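Local coordinates for protein (R)-specific secondary-alkylsulfatase (Pseudomonas sp., PDB 4AXH) that hydrolyses (R)-secondary alkyl sulfates with strict inversion at carbon, using a pair of zinc ions, to give (S)-secondary alcohols and sulfate, at residues A[41-45]-A[507-511]; A[247-251]-A[354-358]; A[383-387]-A[427-432]; A[550-554]-A[593-597]. One frame throughout, in Å; residues are numbered along the deposited sequence.

Contact 1 (A[41-45]-A[507-511]); sequences TAAKN and QLGYQ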
loop_
_atom_site.group_PDB
_atom_site.type_symbol
_atom_site.label_atom_id
_atom_site.label_comp_id
_atom_site.label_asym_id
_atom_site.label_seq_id
_atom_site.Cartn_x
_atom_site.Cartn_y
_atom_site.Cartn_z
ATOM N N THR A 41 21.404 -0.131 29.407
ATOM C CA THR A 41 20.639 -1.232 28.830
ATOM C C THR A 41 20.164 -2.128 29.953
ATOM O O THR A 41 18.968 -2.394 30.030
ATOM C CB THR A 41 21.477 -1.964 27.752
ATOM O OG1 THR A 41 21.529 -1.168 26.567
ATOM C CG2 THR A 41 20.951 -3.352 27.401
ATOM N N ALA A 42 21.077 -2.562 30.836
ATOM C CA ALA A 42 20.738 -3.433 31.956
ATOM C C ALA A 42 19.680 -2.802 32.902
ATOM O O ALA A 42 18.766 -3.499 33.345
ATOM C CB ALA A 42 21.997 -3.828 32.722
ATOM N N ALA A 43 19.792 -1.486 33.173
ATOM C CA ALA A 43 18.857 -0.717 33.997
ATOM C C ALA A 43 17.487 -0.636 33.306
ATOM O O ALA A 43 16.473 -0.886 33.949
ATOM C CB ALA A 43 19.401 0.679 34.230
ATOM N N LYS A 44 17.467 -0.299 32.000
ATOM C CA LYS A 44 16.267 -0.202 31.163
ATOM C C LYS A 44 15.471 -1.528 31.140
ATOM O O LYS A 44 14.242 -1.497 31.209
ATOM C CB LYS A 44 16.638 0.223 29.739
ATOM C CG LYS A 44 15.534 1.019 29.049
ATOM C CD LYS A 44 15.570 0.879 27.508
ATOM C CE LYS A 44 14.447 1.638 26.821
ATOM N NZ LYS A 44 14.821 3.057 26.543
ATOM N N ASN A 45 16.169 -2.685 31.089
ATOM C CA ASN A 45 15.533 -3.996 31.085
ATOM C C ASN A 45 14.957 -4.334 32.436
ATOM O O ASN A 45 13.816 -4.792 32.503
ATOM C CB ASN A 45 16.479 -5.092 30.578
ATOM C CG ASN A 45 16.700 -5.085 29.079
ATOM O OD1 ASN A 45 15.873 -4.597 28.299
ATOM N ND2 ASN A 45 17.826 -5.636 28.644
ATOM N N GLN A 507 22.951 -3.091 21.208
ATOM C CA GLN A 507 22.353 -2.576 22.445
ATOM C C GLN A 507 20.866 -2.356 22.229
ATOM O O GLN A 507 20.090 -2.685 23.121
ATOM C CB GLN A 507 23.039 -1.275 22.924
ATOM C CG GLN A 507 24.486 -1.426 23.462
ATOM C CD GLN A 507 24.655 -2.393 24.610
ATOM O OE1 GLN A 507 24.028 -2.266 25.668
ATOM N NE2 GLN A 507 25.574 -3.351 24.447
ATOM N N LEU A 508 20.458 -1.873 21.020
ATOM C CA LEU A 508 19.047 -1.697 20.618
ATOM C C LEU A 508 18.335 -3.064 20.552
ATOM O O LEU A 508 17.146 -3.152 20.867
ATOM C CB LEU A 508 18.897 -0.967 19.284
ATOM C CG LEU A 508 19.318 0.516 19.257
ATOM C CD1 LEU A 508 19.366 1.043 17.820
ATOM C CD2 LEU A 508 18.396 1.388 20.084
ATOM N N GLY A 509 19.085 -4.101 20.163
ATOM C CA GLY A 509 18.628 -5.481 20.085
ATOM C C GLY A 509 18.452 -6.050 21.472
ATOM O O GLY A 509 17.472 -6.751 21.728
ATOM N N TYR A 510 19.406 -5.729 22.391
ATOM C CA TYR A 510 19.348 -6.137 23.794
ATOM C C TYR A 510 18.149 -5.473 24.487
ATOM O O TYR A 510 17.617 -6.020 25.443
ATOM C CB TYR A 510 20.636 -5.723 24.542
ATOM C CG TYR A 510 21.909 -6.464 24.170
ATOM C CD1 TYR A 510 21.864 -7.745 23.619
ATOM C CD2 TYR A 510 23.164 -5.904 24.409
ATOM C CE1 TYR A 510 23.031 -8.436 23.288
ATOM C CE2 TYR A 510 24.338 -6.575 24.052
ATOM C CZ TYR A 510 24.266 -7.842 23.490
ATOM O OH TYR A 510 25.406 -8.529 23.143
ATOM N N GLN A 511 17.733 -4.294 23.991
ATOM C CA GLN A 511 16.676 -3.463 24.560
ATOM C C GLN A 511 15.262 -3.755 24.074
ATOM O O GLN A 511 14.334 -3.680 24.875
ATOM C CB GLN A 511 17.002 -1.954 24.370
ATOM C CG GLN A 511 18.000 -1.380 25.382
ATOM C CD GLN A 511 18.317 0.069 25.122
ATOM O OE1 GLN A 511 17.527 0.820 24.513
ATOM N NE2 GLN A 511 19.488 0.504 25.598
#

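Contact 2 (A[247-251]-A[354-358]); sequences SGLFK and QHNWP. With ZN (zinc ion), chain C.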
loop_
_atom_site.group_PDB
_atom_site.type_symbol
_atom_site.label_atom_id
_atom_site.label_comp_id
_atom_site.label_asym_id
_atom_site.label_seq_id
_atom_site.Cartn_x
_atom_site.Cartn_y
_atom_site.Cartn_z
ATOM N N SER A 247 11.380 -15.673 17.733
ATOM C CA SER A 247 10.827 -14.988 16.570
ATOM C C SER A 247 9.348 -14.575 16.755
ATOM O O SER A 247 8.626 -14.366 15.772
ATOM C CB SER A 247 11.090 -15.754 15.276
ATOM O OG SER A 247 12.455 -15.648 14.902
ATOM N N GLY A 248 8.953 -14.375 18.016
ATOM C CA GLY A 248 7.638 -13.879 18.388
ATOM C C GLY A 248 6.570 -14.926 18.329
ATOM O O GLY A 248 6.067 -15.335 19.371
ATOM N N LEU A 249 6.230 -15.376 17.116
ATOM C CA LEU A 249 5.202 -16.394 16.914
ATOM C C LEU A 249 5.764 -17.801 16.812
ATOM O O LEU A 249 5.007 -18.756 16.587
ATOM C CB LEU A 249 4.340 -16.064 15.682
ATOM C CG LEU A 249 3.644 -14.726 15.673
ATOM C CD1 LEU A 249 3.005 -14.484 14.323
ATOM C CD2 LEU A 249 2.614 -14.637 16.796
ATOM N N PHE A 250 7.099 -17.919 16.918
ATOM C CA PHE A 250 7.890 -19.168 16.869
ATOM C C PHE A 250 9.316 -18.866 17.246
ATOM O O PHE A 250 9.640 -17.712 17.509
ATOM C CB PHE A 250 7.841 -19.847 15.486
ATOM C CG PHE A 250 7.942 -18.895 14.314
ATOM C CD1 PHE A 250 9.182 -18.480 13.841
ATOM C CD2 PHE A 250 6.792 -18.390 13.702
ATOM C CE1 PHE A 250 9.271 -17.548 12.818
ATOM C CE2 PHE A 250 6.886 -17.470 12.665
ATOM C CZ PHE A 250 8.126 -17.049 12.241
ATOM N N LYS A 251 10.176 -19.880 17.249
ATOM C CA LYS A 251 11.585 -19.706 17.609
ATOM C C LYS A 251 12.404 -19.080 16.480
ATOM O O LYS A 251 13.068 -18.079 16.711
ATOM C CB LYS A 251 12.202 -21.035 18.090
ATOM C CG LYS A 251 11.512 -21.742 19.280
ATOM C CD LYS A 251 11.320 -20.886 20.533
ATOM C CE LYS A 251 12.580 -20.558 21.300
ATOM N NZ LYS A 251 12.492 -19.219 21.934
ATOM N N GLN A 354 -2.827 -21.561 14.719
ATOM C CA GLN A 354 -1.807 -22.238 13.930
ATOM C C GLN A 354 -0.389 -21.702 14.231
ATOM O O GLN A 354 0.601 -22.069 13.594
ATOM C CB GLN A 354 -2.190 -22.270 12.441
ATOM C CG GLN A 354 -3.554 -22.943 12.183
ATOM C CD GLN A 354 -3.527 -24.416 12.559
ATOM O OE1 GLN A 354 -3.917 -24.833 13.652
ATOM N NE2 GLN A 354 -3.055 -25.239 11.659
ATOM N N HIS A 355 -0.311 -20.866 15.250
ATOM C CA HIS A 355 0.903 -20.372 15.855
ATOM C C HIS A 355 0.532 -20.239 17.290
ATOM O O HIS A 355 -0.568 -19.764 17.578
ATOM C CB HIS A 355 1.326 -19.007 15.307
ATOM C CG HIS A 355 1.897 -19.072 13.940
ATOM N ND1 HIS A 355 3.093 -19.689 13.700
ATOM C CD2 HIS A 355 1.392 -18.611 12.778
ATOM C CE1 HIS A 355 3.290 -19.578 12.403
ATOM N NE2 HIS A 355 2.289 -18.932 11.809
ATOM N N ASN A 356 1.417 -20.684 18.204
ATOM C CA ASN A 356 1.255 -20.576 19.663
ATOM C C ASN A 356 0.158 -21.401 20.338
ATOM O O ASN A 356 -0.474 -22.242 19.712
ATOM C CB ASN A 356 1.213 -19.125 20.125
ATOM C CG ASN A 356 2.216 -18.247 19.438
ATOM O OD1 ASN A 356 1.868 -17.467 18.560
ATOM N ND2 ASN A 356 3.470 -18.340 19.838
ATOM N N TRP A 357 -0.038 -21.144 21.629
ATOM C CA TRP A 357 -0.886 -21.862 22.575
ATOM C C TRP A 357 -2.371 -21.512 22.497
ATOM O O TRP A 357 -2.734 -20.394 22.073
ATOM C CB TRP A 357 -0.358 -21.660 24.027
ATOM C CG TRP A 357 -0.077 -20.235 24.333
ATOM C CD1 TRP A 357 -0.949 -19.299 24.781
ATOM C CD2 TRP A 357 1.118 -19.532 23.974
ATOM N NE1 TRP A 357 -0.341 -18.066 24.806
ATOM C CE2 TRP A 357 0.921 -18.176 24.302
ATOM C CE3 TRP A 357 2.347 -19.924 23.391
ATOM C CZ2 TRP A 357 1.923 -17.203 24.110
ATOM C CZ3 TRP A 357 3.319 -18.958 23.161
ATOM C CH2 TRP A 357 3.112 -17.618 23.527
ATOM N N PRO A 358 -3.247 -22.408 23.035
ATOM C CA PRO A 358 -4.682 -22.115 23.040
ATOM C C PRO A 358 -5.133 -21.217 24.197
ATOM O O PRO A 358 -4.452 -21.130 25.185
ATOM C CB PRO A 358 -5.309 -23.523 23.200
ATOM C CG PRO A 358 -4.188 -24.508 23.082
ATOM C CD PRO A 358 -3.005 -23.764 23.559
HETATM ZN ZN ZN C . 1.620 -18.940 9.948
HETATM O O HOH W 1 4.248 -21.346 16.857
HETATM O O HOH W 2 1.933 -17.656 8.302
#

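Contact 3 (A[383-387]-A[427-432]); sequences ALNLM and VYQRYL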
loop_
_atom_site.group_PDB
_atom_site.type_symbol
_atom_site.label_atom_id
_atom_site.label_comp_id
_atom_site.label_asym_id
_atom_site.label_seq_id
_atom_site.Cartn_x
_atom_site.Cartn_y
_atom_site.Cartn_z
ATOM N N ALA A 383 -4.542 6.042 13.679
ATOM C CA ALA A 383 -3.672 6.551 12.644
ATOM C C ALA A 383 -4.457 7.520 11.754
ATOM O O ALA A 383 -4.023 8.669 11.617
ATOM C CB ALA A 383 -3.068 5.399 11.830
ATOM N N LEU A 384 -5.643 7.094 11.234
ATOM C CA LEU A 384 -6.517 7.926 10.392
ATOM C C LEU A 384 -6.918 9.215 11.130
ATOM O O LEU A 384 -6.965 10.292 10.534
ATOM C CB LEU A 384 -7.765 7.132 10.011
ATOM C CG LEU A 384 -8.022 6.758 8.531
ATOM C CD1 LEU A 384 -6.818 7.018 7.634
ATOM C CD2 LEU A 384 -8.539 5.325 8.408
ATOM N N ASN A 385 -7.139 9.112 12.452
ATOM C CA ASN A 385 -7.447 10.257 13.312
ATOM C C ASN A 385 -6.273 11.248 13.273
ATOM O O ASN A 385 -6.459 12.392 12.867
ATOM C CB ASN A 385 -7.753 9.798 14.749
ATOM C CG ASN A 385 -8.138 10.920 15.683
ATOM O OD1 ASN A 385 -7.290 11.517 16.361
ATOM N ND2 ASN A 385 -9.423 11.236 15.736
ATOM N N LEU A 386 -5.069 10.791 13.645
ATOM C CA LEU A 386 -3.862 11.610 13.689
ATOM C C LEU A 386 -3.420 12.137 12.309
ATOM O O LEU A 386 -2.893 13.250 12.246
ATOM C CB LEU A 386 -2.734 10.892 14.427
ATOM C CG LEU A 386 -2.947 10.625 15.919
ATOM C CD1 LEU A 386 -1.782 9.794 16.495
ATOM C CD2 LEU A 386 -3.032 11.933 16.736
ATOM N N MET A 387 -3.678 11.381 11.210
ATOM C CA MET A 387 -3.383 11.793 9.833
ATOM C C MET A 387 -4.225 13.061 9.519
ATOM O O MET A 387 -3.686 14.072 9.062
ATOM C CB MET A 387 -3.743 10.666 8.833
ATOM C CG MET A 387 -2.703 9.558 8.706
ATOM S SD MET A 387 -3.179 8.343 7.411
ATOM C CE MET A 387 -3.245 6.877 8.361
ATOM N N VAL A 427 -0.133 2.115 8.221
ATOM C CA VAL A 427 -1.512 2.649 7.982
ATOM C C VAL A 427 -1.375 4.002 7.205
ATOM O O VAL A 427 -2.136 4.239 6.273
ATOM C CB VAL A 427 -2.420 2.751 9.263
ATOM C CG1 VAL A 427 -3.835 3.246 8.935
ATOM C CG2 VAL A 427 -2.509 1.408 9.990
ATOM N N TYR A 428 -0.356 4.824 7.556
ATOM C CA TYR A 428 -0.022 6.065 6.874
ATOM C C TYR A 428 0.360 5.747 5.430
ATOM O O TYR A 428 -0.211 6.366 4.545
ATOM C CB TYR A 428 1.106 6.814 7.586
ATOM C CG TYR A 428 1.359 8.202 7.043
ATOM C CD1 TYR A 428 2.165 8.402 5.917
ATOM C CD2 TYR A 428 0.809 9.324 7.658
ATOM C CE1 TYR A 428 2.413 9.685 5.425
ATOM C CE2 TYR A 428 1.048 10.610 7.170
ATOM C CZ TYR A 428 1.855 10.785 6.061
ATOM O OH TYR A 428 2.078 12.060 5.605
ATOM N N GLN A 429 1.291 4.786 5.195
ATOM C CA GLN A 429 1.708 4.316 3.861
ATOM C C GLN A 429 0.487 3.834 3.045
ATOM O O GLN A 429 0.296 4.272 1.903
ATOM C CB GLN A 429 2.756 3.171 3.980
ATOM C CG GLN A 429 3.008 2.394 2.665
ATOM C CD GLN A 429 3.785 1.099 2.832
ATOM O OE1 GLN A 429 4.808 1.043 3.529
ATOM N NE2 GLN A 429 3.357 0.049 2.135
ATOM N N ARG A 430 -0.331 2.934 3.641
ATOM C CA ARG A 430 -1.525 2.399 2.986
ATOM C C ARG A 430 -2.526 3.482 2.505
ATOM O O ARG A 430 -2.974 3.406 1.373
ATOM C CB ARG A 430 -2.172 1.244 3.794
ATOM C CG ARG A 430 -3.695 1.239 3.841
ATOM C CD ARG A 430 -4.365 -0.107 3.625
ATOM N NE ARG A 430 -5.810 0.120 3.586
ATOM C CZ ARG A 430 -6.675 -0.522 2.809
ATOM N NH1 ARG A 430 -6.259 -1.472 1.985
ATOM N NH2 ARG A 430 -7.966 -0.203 2.836
ATOM N N TYR A 431 -2.831 4.493 3.330
ATOM C CA TYR A 431 -3.811 5.529 2.979
ATOM C C TYR A 431 -3.202 6.745 2.306
ATOM O O TYR A 431 -3.902 7.424 1.559
ATOM C CB TYR A 431 -4.636 5.983 4.214
ATOM C CG TYR A 431 -5.648 4.980 4.710
ATOM C CD1 TYR A 431 -6.880 4.834 4.083
ATOM C CD2 TYR A 431 -5.380 4.180 5.818
ATOM C CE1 TYR A 431 -7.814 3.892 4.529
ATOM C CE2 TYR A 431 -6.323 3.263 6.297
ATOM C CZ TYR A 431 -7.545 3.123 5.655
ATOM O OH TYR A 431 -8.455 2.166 6.104
ATOM N N LEU A 432 -1.948 7.076 2.618
ATOM C CA LEU A 432 -1.320 8.270 2.032
ATOM C C LEU A 432 -0.027 7.983 1.220
ATOM O O LEU A 432 0.162 8.556 0.138
ATOM C CB LEU A 432 -1.127 9.399 3.063
ATOM C CG LEU A 432 -2.404 9.885 3.801
ATOM C CD1 LEU A 432 -2.073 10.917 4.880
ATOM C CD2 LEU A 432 -3.460 10.446 2.856
#

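Contact 4 (A[550-554]-A[593-597]); sequences DMFFD and TQRVG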
loop_
_atom_site.group_PDB
_atom_site.type_symbol
_atom_site.label_atom_id
_atom_site.label_comp_id
_atom_site.label_asym_id
_atom_site.label_seq_id
_atom_site.Cartn_x
_atom_site.Cartn_y
_atom_site.Cartn_z
ATOM N N ASP A 550 2.397 -17.437 -17.909
ATOM C CA ASP A 550 2.158 -16.014 -17.642
ATOM C C ASP A 550 2.938 -15.514 -16.426
ATOM O O ASP A 550 3.489 -14.410 -16.463
ATOM C CB ASP A 550 0.656 -15.720 -17.487
ATOM C CG ASP A 550 -0.145 -16.825 -16.825
ATOM O OD1 ASP A 550 -0.317 -17.892 -17.457
ATOM O OD2 ASP A 550 -0.576 -16.635 -15.657
ATOM N N MET A 551 3.015 -16.339 -15.368
ATOM C CA MET A 551 3.765 -16.025 -14.154
ATOM C C MET A 551 5.244 -16.019 -14.464
ATOM O O MET A 551 5.954 -15.094 -14.057
ATOM C CB MET A 551 3.461 -17.045 -13.049
ATOM C CG MET A 551 2.221 -16.703 -12.272
ATOM S SD MET A 551 1.507 -18.104 -11.416
ATOM C CE MET A 551 -0.212 -17.511 -11.259
ATOM N N PHE A 552 5.701 -17.033 -15.226
ATOM C CA PHE A 552 7.083 -17.146 -15.670
ATOM C C PHE A 552 7.473 -15.962 -16.588
ATOM O O PHE A 552 8.588 -15.445 -16.469
ATOM C CB PHE A 552 7.315 -18.500 -16.353
ATOM C CG PHE A 552 8.624 -18.619 -17.098
ATOM C CD1 PHE A 552 9.825 -18.796 -16.414
ATOM C CD2 PHE A 552 8.659 -18.564 -18.485
ATOM C CE1 PHE A 552 11.039 -18.890 -17.109
ATOM C CE2 PHE A 552 9.872 -18.670 -19.178
ATOM C CZ PHE A 552 11.052 -18.832 -18.486
ATOM N N PHE A 553 6.569 -15.532 -17.489
ATOM C CA PHE A 553 6.883 -14.416 -18.383
ATOM C C PHE A 553 6.964 -13.055 -17.687
ATOM O O PHE A 553 7.783 -12.213 -18.076
ATOM C CB PHE A 553 6.025 -14.417 -19.660
ATOM C CG PHE A 553 6.325 -15.579 -20.589
ATOM C CD1 PHE A 553 7.626 -15.821 -21.039
ATOM C CD2 PHE A 553 5.310 -16.415 -21.034
ATOM C CE1 PHE A 553 7.905 -16.901 -21.879
ATOM C CE2 PHE A 553 5.586 -17.485 -21.886
ATOM C CZ PHE A 553 6.883 -17.727 -22.289
ATOM N N ASP A 554 6.173 -12.883 -16.597
ATOM C CA ASP A 554 6.164 -11.690 -15.750
ATOM C C ASP A 554 7.538 -11.560 -15.049
ATOM O O ASP A 554 8.076 -10.455 -14.893
ATOM C CB ASP A 554 4.977 -11.748 -14.757
ATOM C CG ASP A 554 3.604 -11.387 -15.335
ATOM O OD1 ASP A 554 3.556 -10.736 -16.416
ATOM O OD2 ASP A 554 2.579 -11.694 -14.677
ATOM N N THR A 593 6.063 -6.865 -22.599
ATOM C CA THR A 593 4.630 -6.920 -22.298
ATOM C C THR A 593 4.075 -8.247 -22.849
ATOM O O THR A 593 4.724 -8.864 -23.702
ATOM C CB THR A 593 3.891 -5.639 -22.798
ATOM O OG1 THR A 593 4.167 -5.399 -24.179
ATOM C CG2 THR A 593 4.266 -4.384 -22.010
ATOM N N GLN A 594 2.913 -8.712 -22.345
ATOM C CA GLN A 594 2.338 -9.992 -22.785
ATOM C C GLN A 594 0.821 -9.984 -22.869
ATOM O O GLN A 594 0.166 -9.178 -22.208
ATOM C CB GLN A 594 2.831 -11.164 -21.909
ATOM C CG GLN A 594 2.334 -11.162 -20.455
ATOM C CD GLN A 594 2.549 -12.482 -19.735
ATOM O OE1 GLN A 594 2.610 -13.561 -20.333
ATOM N NE2 GLN A 594 2.626 -12.431 -18.417
ATOM N N ARG A 595 0.268 -10.894 -23.676
ATOM C CA ARG A 595 -1.162 -11.067 -23.889
ATOM C C ARG A 595 -1.464 -12.548 -23.812
ATOM O O ARG A 595 -1.090 -13.297 -24.713
ATOM C CB ARG A 595 -1.585 -10.544 -25.274
ATOM C CG ARG A 595 -1.483 -9.050 -25.481
ATOM C CD ARG A 595 -1.883 -8.700 -26.890
ATOM N NE ARG A 595 -1.595 -7.299 -27.193
ATOM C CZ ARG A 595 -1.849 -6.718 -28.360
ATOM N NH1 ARG A 595 -2.412 -7.409 -29.344
ATOM N NH2 ARG A 595 -1.541 -5.443 -28.554
ATOM N N VAL A 596 -2.115 -12.975 -22.731
ATOM C CA VAL A 596 -2.492 -14.374 -22.503
ATOM C C VAL A 596 -3.749 -14.651 -23.327
ATOM O O VAL A 596 -4.656 -13.814 -23.358
ATOM C CB VAL A 596 -2.685 -14.668 -20.990
ATOM C CG1 VAL A 596 -3.049 -16.129 -20.745
ATOM C CG2 VAL A 596 -1.437 -14.285 -20.193
ATOM N N GLY A 597 -3.753 -15.780 -24.034
ATOM C CA GLY A 597 -4.855 -16.197 -24.904
ATOM C C GLY A 597 -4.835 -15.592 -26.299
ATOM O O GLY A 597 -5.749 -15.824 -27.097
#

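Contact 1 (A[41-45]-A[507-511])
Thr41 of helix 39-48, close to the start of the ordered chain, docks on the last turn of helix 495-511, where its hydroxyl is set between two glutamine amides one helical turn apart. From one of them OG1 receives a nearly straight hydrogen bond, Gln511 NE2 to Thr41 OG1 being 2.8 Å with an N-H...O angle of 164° and the hydroxyl oxygen close to the amide plane. Toward the other it is the donor, with Thr41 OG1 2.9 Å from Gln507 OE1 and tilted somewhat out of that carbonyl plane. Gln507 reaches it because its chain folds back at chi2 (-57°), and its amide is further fixed by Ser38 N on OE1 and by Pro36 O on NE2.

The methyl branch of Thr41 serves the apolar side of the joint, CG2 resting 3.7 Å from Tyr510 CB. The ring of Tyr510 leads away from the joint, and its hydroxyl hydrogen-bonds to Gln242. The two short helical segments are almost parallel (15°), with their axes 10.0 Å apart. Helix 495-511 belongs to the helical dimerisation region, a family related to tetratricopeptide repeats, and the preceding helix 477-490 also closes on the joint, with Tyr477 touching Thr41, Gln507 and Gln511.

A turn beyond Thr41, Asn45 ND2 donates to Tyr510 O at 3.2 Å, approaching from above the carbonyl plane; the same nitrogen has its stronger partner in Asp99 O. At the outer margin the methylenes of Lys44 cross the amide of Gln511 at about a right angle, CD lying 3.6 Å from Gln511 OE1.

Contact 2 (A[247-251]-A[354-358])
Leu249 packs its backbone carbonyl and one methyl against His355 and Asn356, two residues of the loop that supplies the last histidine ligand of the two-zinc site of this metallo-beta-lactamase fold. His355 NE2 binds zinc at 2.0 Å, and Asp183, His184, Asp310 and a water, 2.1 Å from the zinc, complete that ion's shell; Asp310 also binds the second zinc. The 247-251 loop comes up beside the ND1 and CE1 atoms of the imidazole: Leu249 O is 3.6 Å from His355 ND1, a packing distance, and ND1 has its hydrogen-bond partner elsewhere.

Asn356 crosses Leu249 at about a right angle and brings OD1 to 3.4 Å from Leu249 CD2, while the CB of Asn356 lies over one face of the Trp357 ring near its rim. A second water lies between the two backbones, 2.7 Å from Leu249 O, and accepts from Asn356 N at 3.2 Å; it lies in the imidazole plane at the ring edge.

Phe250 runs alongside His355, pointing the same way. With chi1 at 41° its ring is brought beside the imidazole, which it meets obliquely, planes at 42°, with Phe250 CD2 3.9 Å from His355 CE1.

Contact 3 (A[383-387]-A[427-432])
Met387 and Leu384 of helix 362-388 carry most of the contact with the end of helix 420-431, and the side-chain packing is apolar. Aliphatic touches come first. The Met387 chain runs straight out through chi2 (-176°) and bends at chi3, which turns its methyl in against the helix backbone: CE is 3.7 Å from Val427 CG1 and 3.5 Å from Val427 O. Its sulfur meets Leu432, with SD 3.8 Å from CD1 of that leucine, as the two side chains slide past each other in opposite directions. One turn back, Ala383 CB lies 3.7 Å from Val427 CG1.

The short helical segments cross at -69° with axes 10.2 Å apart, joining the long helix 362-388 to helix 420-431 of the dimerisation region. This joint lies beside both the sulfate site and the dimer interface: Leu319, a sulfate-binding residue, touches Val427, while Asn385 and Gln429 hydrogen-bond to Ile558 and Phe434 of the second subunit.

Contacts with aromatic rings form the second group. Leu384 crosses Tyr431 at about a right angle and spreads both methyls over one ring face, CD1 making a CH-pi contact 3.9 Å from the Tyr431 centroid and CD2 sitting 3.7 Å from CZ of the same ring. Arg430 CG lies over the opposite face, toward the rim, and Val427 CG1 lies at the edge; the Tyr431 hydroxyl reaches Asn380. Met387 SD makes a Met-aromatic contact with Tyr428, oblique to the ring, 5.0 Å from its centroid.

Contact 4 (A[550-554]-A[593-597])
The side-chain amide of Gln594 stands almost perpendicular to two flat groups of the helix, its plane turned 89° from the Phe553 ring and 85° from the Asp554 carboxylate. One face of the Phe553 ring takes Phe552 CD2 near its rim; Gln594 OE1 approaches the ring obliquely and lies 3.6 Å from Phe553 CB. The carboxylate is met from above its plane, by a bent hydrogen bond of 2.8 Å from Gln594 NE2 to Asp554 OD1.

That nitrogen also donates to Asp550 O at 2.9 Å, close to the amide plane, and so is gripped twice, which fixes the rotation of the amide. Asp550 O in turn accepts from Asp554 N at 3.1 Å, the regular helical bond. A chi1 of 68° aims the Gln594 chain at the helix, and its extended form beyond CG gives the reach. Nearer the surface, Val596 CG2 packs 3.7 Å from Asp550 CB, while the Asp550 carboxylate turns to Thr548.

Both segments belong to the SCP2-like C-terminal domain, in which helix 549-559 lies against its five-stranded sheet, the segments in contact running antiparallel, with strand 591-596 at one edge. The adjacent strand 581-588 shares the joint: Ile583 touches both Phe553 and Gln594, and Gln581 touches both Asp550 and Val596, while Trp574 of strand 570-576 meets the Phe553 ring.

From the N terminus, helix 39-48 waits until 507-511 for its partner, so contact 1 closes a loop of more than 460 residues, tying the start of the ordered chain to the dimerisation region. Contacts 2 and 3 both fall within that span, one after the other: contact 2 joins two loops of the zinc-binding core, and contact 3 closes a short loop between helix 362-388 and helix 420-431. Contact 4 opens only after contact 1 has closed and stays within the C-terminal domain. No two cross. Contacts 1 and 4 lie on opposite sides of the chain's centre, their own centres 51 Å apart, whereas contacts 3 and 4 both touch the second subunit.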